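Local structure of DNA polymerase III subunit beta (4TRT) at residues Leu267-Ala272 / Glu290-Arg295; Leu313-Arg318 / Ala355-Leu360. The protein probably tethers DNA polymerases and other proteins to DNA, forming a head-to-tail homodimeric ring that makes replication processive. All blocks are in the same frame, centred on the assembly; numbering follows the deposited sequence.

Both contacts belong to the C-terminal domain of the ring-forming subunit and reach the same four-stranded antiparallel sheet, with centres about 17 Å apart and nearest atoms about 4 Å apart. Interaction 1 lies at the surface, where the loop after helix 254-265 meets a hairpin turn beside the second subunit; Leu-267 gives it an apolar patch, alongside a carboxylate-to-amide bond, a bridging water and two carboxylates close together. Interaction 2 is buried within one chain and joins strand 310-316 to the C-terminal tail that follows strand 353-357. There a nearly straight backbone hydrogen bond and a bridging water accompany packing among phenylalanine, methionine, threonine and leucine side chains.

Interaction 1: residues Leu267-Ala272 / Glu290-Arg295; sequences LADKNA and EGDYGR
The two-residue turn of a beta hairpin, where strand 284-290 hands over to strand 294-301, docks through Gly-291, Asp-292 and Tyr-293 on Leu-267, Asp-269 and Lys-270 of the loop after helix 254-265. Within the turn Gly-291 N binds Gly-294 O at 2.9 Å. Asp-269 holds the turn from the loop: OD1 accepts from Asp-292 N at 3.1 Å with an N-H...O angle of 148°, met on the syn side but 33° out of the carboxylate plane. The same oxygen is 3.4 Å from Gly-291 CA, and a side chain at that glycine would collide with it and with Leu-267 O. A water links the backbones further along, donating to Leu-267 O at 2.9 Å and accepting from Tyr-293 N. Leu-267 sets CG beside its own backbone N (chi1 -73°), which brings CD1 to 3.4 Å from Arg-295 O and CD2 toward Tyr-293 CB. Lys-270 bends at chi2 and brings CE to 3.8 Å from Tyr-293 CE2, the two side chains crossing at about a right angle. The second subunit adjoins this edge: Arg-295 pairs there in an antiparallel ladder and salt-bridges Glu-95 of that chain, while Leu-267 packs on its Phe-105. Without the carboxylate, as with an alanine here, Asp-292 N is likely to lose its acceptor from the loop, leaving the water bridge and apolar contacts. The bond comes at an electrostatic price, since Asp-269 OD1 lies 3.5 Å from Asp-292 OD2, a proximity that may raise the proton affinity of either carboxylate.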
loop_
_atom_site.group_PDB
_atom_site.type_symbol
_atom_site.label_atom_id
_atom_site.label_comp_id
_atom_site.label_asym_id
_atom_site.label_seq_id
_atom_site.Cartn_x
_atom_site.Cartn_y
_atom_site.Cartn_z
ATOM N N LEU A 267 11.205 -18.471 -10.559
ATOM C CA LEU A 267 12.546 -18.977 -10.918
ATOM C C LEU A 267 12.951 -18.804 -12.400
ATOM O O LEU A 267 14.053 -19.197 -12.782
ATOM C CB LEU A 267 12.721 -20.435 -10.477
ATOM C CG LEU A 267 12.885 -20.598 -8.957
ATOM C CD1 LEU A 267 13.100 -22.056 -8.600
ATOM C CD2 LEU A 267 14.026 -19.750 -8.373
ATOM N N ALA A 268 12.094 -18.173 -13.207
ATOM C CA ALA A 268 12.448 -17.800 -14.586
ATOM C C ALA A 268 13.496 -16.679 -14.550
ATOM O O ALA A 268 13.535 -15.893 -13.595
ATOM C CB ALA A 268 11.200 -17.375 -15.362
ATOM N N ASP A 269 14.389 -16.627 -15.543
ATOM C CA ASP A 269 15.471 -15.639 -15.510
ATOM C C ASP A 269 14.914 -14.225 -15.607
ATOM O O ASP A 269 13.967 -13.976 -16.357
ATOM C CB ASP A 269 16.540 -15.890 -16.598
ATOM C CG ASP A 269 17.789 -16.576 -16.052
ATOM O OD1 ASP A 269 18.087 -16.431 -14.844
ATOM O OD2 ASP A 269 18.484 -17.256 -16.833
ATOM N N LYS A 270 15.537 -13.316 -14.852
ATOM C CA LYS A 270 15.087 -11.924 -14.716
ATOM C C LYS A 270 14.715 -11.298 -16.063
ATOM O O LYS A 270 13.791 -10.480 -16.139
ATOM C CB LYS A 270 16.159 -11.063 -14.011
ATOM C CG LYS A 270 16.492 -11.432 -12.562
ATOM C CD LYS A 270 15.346 -12.013 -11.734
ATOM C CE LYS A 270 15.828 -12.341 -10.327
ATOM N NZ LYS A 270 14.710 -12.533 -9.368
ATOM N N ASN A 271 15.445 -11.657 -17.118
ATOM C CA ASN A 271 14.954 -11.399 -18.461
ATOM C C ASN A 271 15.439 -12.390 -19.522
ATOM O O ASN A 271 16.420 -12.158 -20.229
ATOM C CB ASN A 271 15.206 -9.947 -18.892
ATOM C CG ASN A 271 14.158 -9.446 -19.876
ATOM O OD1 ASN A 271 13.237 -10.181 -20.246
ATOM N ND2 ASN A 271 14.289 -8.191 -20.299
ATOM N N ALA A 272 14.738 -13.514 -19.577
ATOM C CA ALA A 272 14.637 -14.338 -20.770
ATOM C C ALA A 272 13.146 -14.383 -21.123
ATOM O O ALA A 272 12.584 -15.461 -21.362
ATOM C CB ALA A 272 15.170 -15.733 -20.510
ATOM N N GLU A 290 13.342 -22.130 -15.168
ATOM C CA GLU A 290 14.699 -22.339 -14.703
ATOM C C GLU A 290 15.503 -21.084 -14.947
ATOM O O GLU A 290 15.290 -20.393 -15.938
ATOM C CB GLU A 290 15.325 -23.517 -15.443
ATOM C CG GLU A 290 16.713 -23.877 -14.965
ATOM C CD GLU A 290 17.198 -25.210 -15.513
ATOM O OE1 GLU A 290 16.444 -25.862 -16.268
ATOM O OE2 GLU A 290 18.344 -25.600 -15.192
ATOM N N GLY A 291 16.406 -20.792 -14.021
ATOM C CA GLY A 291 17.249 -19.609 -14.094
ATOM C C GLY A 291 18.488 -19.772 -13.248
ATOM O O GLY A 291 18.848 -20.887 -12.868
ATOM N N ASP A 292 19.132 -18.650 -12.941
ATOM C CA ASP A 292 20.392 -18.659 -12.214
ATOM C C ASP A 292 20.278 -19.154 -10.773
ATOM O O ASP A 292 21.256 -19.658 -10.220
ATOM C CB ASP A 292 21.012 -17.258 -12.212
ATOM C CG ASP A 292 21.487 -16.822 -13.590
ATOM O OD1 ASP A 292 21.995 -17.673 -14.353
ATOM O OD2 ASP A 292 21.366 -15.620 -13.903
ATOM N N TYR A 293 19.095 -19.023 -10.172
ATOM C CA TYR A 293 18.903 -19.366 -8.750
ATOM C C TYR A 293 18.457 -20.804 -8.524
ATOM O O TYR A 293 18.639 -21.358 -7.437
ATOM C CB TYR A 293 17.899 -18.419 -8.106
ATOM C CG TYR A 293 18.385 -16.995 -8.071
ATOM C CD1 TYR A 293 19.254 -16.564 -7.070
ATOM C CD2 TYR A 293 17.995 -16.083 -9.046
ATOM C CE1 TYR A 293 19.713 -15.259 -7.035
ATOM C CE2 TYR A 293 18.451 -14.774 -9.017
ATOM C CZ TYR A 293 19.307 -14.369 -8.013
ATOM O OH TYR A 293 19.762 -13.072 -7.981
ATOM N N GLY A 294 17.876 -21.401 -9.554
ATOM C CA GLY A 294 17.399 -22.766 -9.476
ATOM C C GLY A 294 16.354 -23.024 -10.540
ATOM O O GLY A 294 16.334 -22.351 -11.574
ATOM N N ARG A 295 15.481 -23.990 -10.272
ATOM C CA ARG A 295 14.477 -24.452 -11.241
ATOM C C ARG A 295 13.225 -24.894 -10.500
ATOM O O ARG A 295 13.315 -25.345 -9.348
ATOM C CB ARG A 295 15.066 -25.584 -12.097
ATOM C CG ARG A 295 15.025 -26.964 -11.460
ATOM C CD ARG A 295 16.189 -27.874 -11.861
ATOM N NE ARG A 295 15.870 -29.291 -11.610
ATOM C CZ ARG A 295 16.752 -30.218 -11.227
ATOM N NH1 ARG A 295 18.033 -29.915 -11.008
ATOM N NH2 ARG A 295 16.339 -31.471 -11.035
HETATM O O HOH W 1 16.282 -18.726 -10.993
#

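Interaction 2: residues Leu313-Arg318 / Ala355-Leu360; sequences LAFNAR and AVMVTL. Unlike the reference sequence in segment 355-360: Ala-355 (reference Gly), Val-356 (reference Gly), Met-357 (reference His), Val-358 (reference Gly), Thr-359 (reference His), Leu-360 (reference Ala).
Strand 310-316, an outer strand of the four-stranded sheet in the C-terminal domain, receives the chain's C-terminal tail at Ala-314, Phe-315 and Asn-316, just before helix 317-324 begins. In relatives the last residues of this tail help line the pocket for polymerase peptides, and the same may hold here, although residues 355-360 differ from the reference sequence. The direct polar tie is backbone to backbone: Leu-360 N donates to Ala-314 O at 2.8 Å, nearly straight at 167°, although the donor lies above the carbonyl plane. A water forms the second tie, accepting from Asn-316 N and donating to Val-358 O, each at 2.8 Å; it sits in plane at the edge of the Phe-315 ring. Residues 357-360 run at 96° to residues 313-316, so the tail crosses the strand rather than pairing along it. Asn-316, at the N-cap of the helix, turns OD1 to Arg-318 N in a weak capping bond, and that oxygen also accepts from Asn-274 ND2. Apolar packing gathers on the Phe-315 ring, which meets Phe-278 edge-to-face. Met-357, bent at chi2 and nearly eclipsed at chi3 (-23°), curls its CE obliquely toward Phe-315 CD1; their 3.2 Å separation is so short that the exact placing of the methyl is doubtful. Thr-359 brings CG2 to 3.8 Å from Phe-315 CE1, again obliquely, and Val-358 O approaches the ring edge near its plane. Leu-360 lies along the strand backbone, its CB in loose apolar contact with Ala-314 CB and its CD1 reaching within 3.4 Å of the carbonyl carbon of Phe-315.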
loop_
_atom_site.group_PDB
_atom_site.type_symbol
_atom_site.label_atom_id
_atom_site.label_comp_id
_atom_site.label_asym_id
_atom_site.label_seq_id
_atom_site.Cartn_x
_atom_site.Cartn_y
_atom_site.Cartn_z
ATOM N N LEU A 313 5.355 -26.391 -24.979
ATOM C CA LEU A 313 5.337 -25.005 -25.434
ATOM C C LEU A 313 6.070 -24.119 -24.432
ATOM O O LEU A 313 6.249 -24.504 -23.271
ATOM C CB LEU A 313 3.896 -24.503 -25.592
ATOM C CG LEU A 313 2.891 -25.373 -26.350
ATOM C CD1 LEU A 313 2.040 -26.181 -25.375
ATOM C CD2 LEU A 313 2.020 -24.531 -27.273
ATOM N N ALA A 314 6.509 -22.952 -24.897
ATOM C CA ALA A 314 7.167 -21.953 -24.057
ATOM C C ALA A 314 6.448 -20.627 -24.210
ATOM O O ALA A 314 6.215 -20.172 -25.340
ATOM C CB ALA A 314 8.630 -21.794 -24.472
ATOM N N PHE A 315 6.124 -20.006 -23.078
ATOM C CA PHE A 315 5.416 -18.728 -23.019
ATOM C C PHE A 315 6.093 -17.733 -22.061
ATOM O O PHE A 315 6.735 -18.125 -21.089
ATOM C CB PHE A 315 3.977 -18.931 -22.503
ATOM C CG PHE A 315 3.081 -19.721 -23.430
ATOM C CD1 PHE A 315 2.617 -19.171 -24.610
ATOM C CD2 PHE A 315 2.694 -21.009 -23.112
ATOM C CE1 PHE A 315 1.787 -19.897 -25.461
ATOM C CE2 PHE A 315 1.872 -21.746 -23.960
ATOM C CZ PHE A 315 1.410 -21.189 -25.132
ATOM N N ASN A 316 5.882 -16.446 -22.321
ATOM C CA ASN A 316 6.158 -15.376 -21.352
ATOM C C ASN A 316 5.146 -15.511 -20.206
ATOM O O ASN A 316 3.947 -15.229 -20.396
ATOM C CB ASN A 316 6.028 -14.016 -22.070
ATOM C CG ASN A 316 6.373 -12.822 -21.195
ATOM O OD1 ASN A 316 6.143 -12.801 -19.980
ATOM N ND2 ASN A 316 6.913 -11.802 -21.829
ATOM N N ALA A 317 5.620 -15.930 -19.025
ATOM C CA ALA A 317 4.730 -16.123 -17.859
ATOM C C ALA A 317 3.904 -14.879 -17.490
ATOM O O ALA A 317 2.753 -15.000 -17.056
ATOM C CB ALA A 317 5.519 -16.598 -16.636
ATOM N N ARG A 318 4.476 -13.699 -17.637
ATOM C CA ARG A 318 3.744 -12.473 -17.336
ATOM C C ARG A 318 2.566 -12.301 -18.298
ATOM O O ARG A 318 1.466 -11.923 -17.888
ATOM C CB ARG A 318 4.651 -11.225 -17.398
ATOM C CG ARG A 318 3.862 -9.927 -17.168
ATOM C CD ARG A 318 4.755 -8.704 -17.016
ATOM N NE ARG A 318 5.710 -8.809 -15.906
ATOM C CZ ARG A 318 5.426 -8.617 -14.614
ATOM N NH1 ARG A 318 4.189 -8.322 -14.218
ATOM N NH2 ARG A 318 6.391 -8.735 -13.702
ATOM N N ALA A 355 -8.351 -14.658 -25.173
ATOM C CA ALA A 355 -6.976 -14.175 -25.299
ATOM C C ALA A 355 -6.266 -15.036 -26.340
ATOM O O ALA A 355 -6.413 -16.258 -26.342
ATOM C CB ALA A 355 -6.237 -14.270 -23.973
ATOM N N VAL A 356 -5.497 -14.392 -27.217
ATOM C CA VAL A 356 -4.598 -15.094 -28.111
ATOM C C VAL A 356 -3.187 -14.806 -27.635
ATOM O O VAL A 356 -2.815 -13.640 -27.427
ATOM C CB VAL A 356 -4.760 -14.646 -29.576
ATOM C CG1 VAL A 356 -3.736 -15.347 -30.485
ATOM C CG2 VAL A 356 -6.181 -14.911 -30.048
ATOM N N MET A 357 -2.430 -15.879 -27.446
ATOM C CA MET A 357 -1.053 -15.834 -26.970
ATOM C C MET A 357 -0.127 -16.386 -28.030
ATOM O O MET A 357 -0.437 -17.412 -28.634
ATOM C CB MET A 357 -0.917 -16.774 -25.778
ATOM C CG MET A 357 -1.502 -16.256 -24.484
ATOM S SD MET A 357 -0.272 -15.593 -23.355
ATOM C CE MET A 357 1.305 -16.344 -23.773
ATOM N N VAL A 358 1.014 -15.745 -28.224
ATOM C CA VAL A 358 2.081 -16.297 -29.038
ATOM C C VAL A 358 3.096 -17.031 -28.163
ATOM O O VAL A 358 3.217 -16.734 -26.980
ATOM C CB VAL A 358 2.784 -15.193 -29.851
ATOM C CG1 VAL A 358 1.756 -14.470 -30.731
ATOM C CG2 VAL A 358 3.539 -14.214 -28.948
ATOM N N THR A 359 3.791 -18.015 -28.742
ATOM C CA THR A 359 4.860 -18.735 -28.032
ATOM C C THR A 359 6.169 -17.927 -28.094
ATOM O O THR A 359 6.309 -17.040 -28.935
ATOM C CB THR A 359 5.082 -20.159 -28.615
ATOM O OG1 THR A 359 5.361 -20.088 -30.015
ATOM C CG2 THR A 359 3.861 -21.034 -28.398
ATOM N N LEU A 360 7.106 -18.229 -27.196
ATOM C CA LEU A 360 8.476 -17.679 -27.269
ATOM C C LEU A 360 9.258 -18.433 -28.344
ATOM O O LEU A 360 9.082 -19.642 -28.504
ATOM C CB LEU A 360 9.187 -17.817 -25.921
ATOM C CG LEU A 360 8.593 -17.009 -24.756
ATOM C CD1 LEU A 360 9.238 -17.396 -23.424
ATOM C CD2 LEU A 360 8.754 -15.511 -24.982
HETATM O O HOH W 2 4.674 -15.755 -24.781
#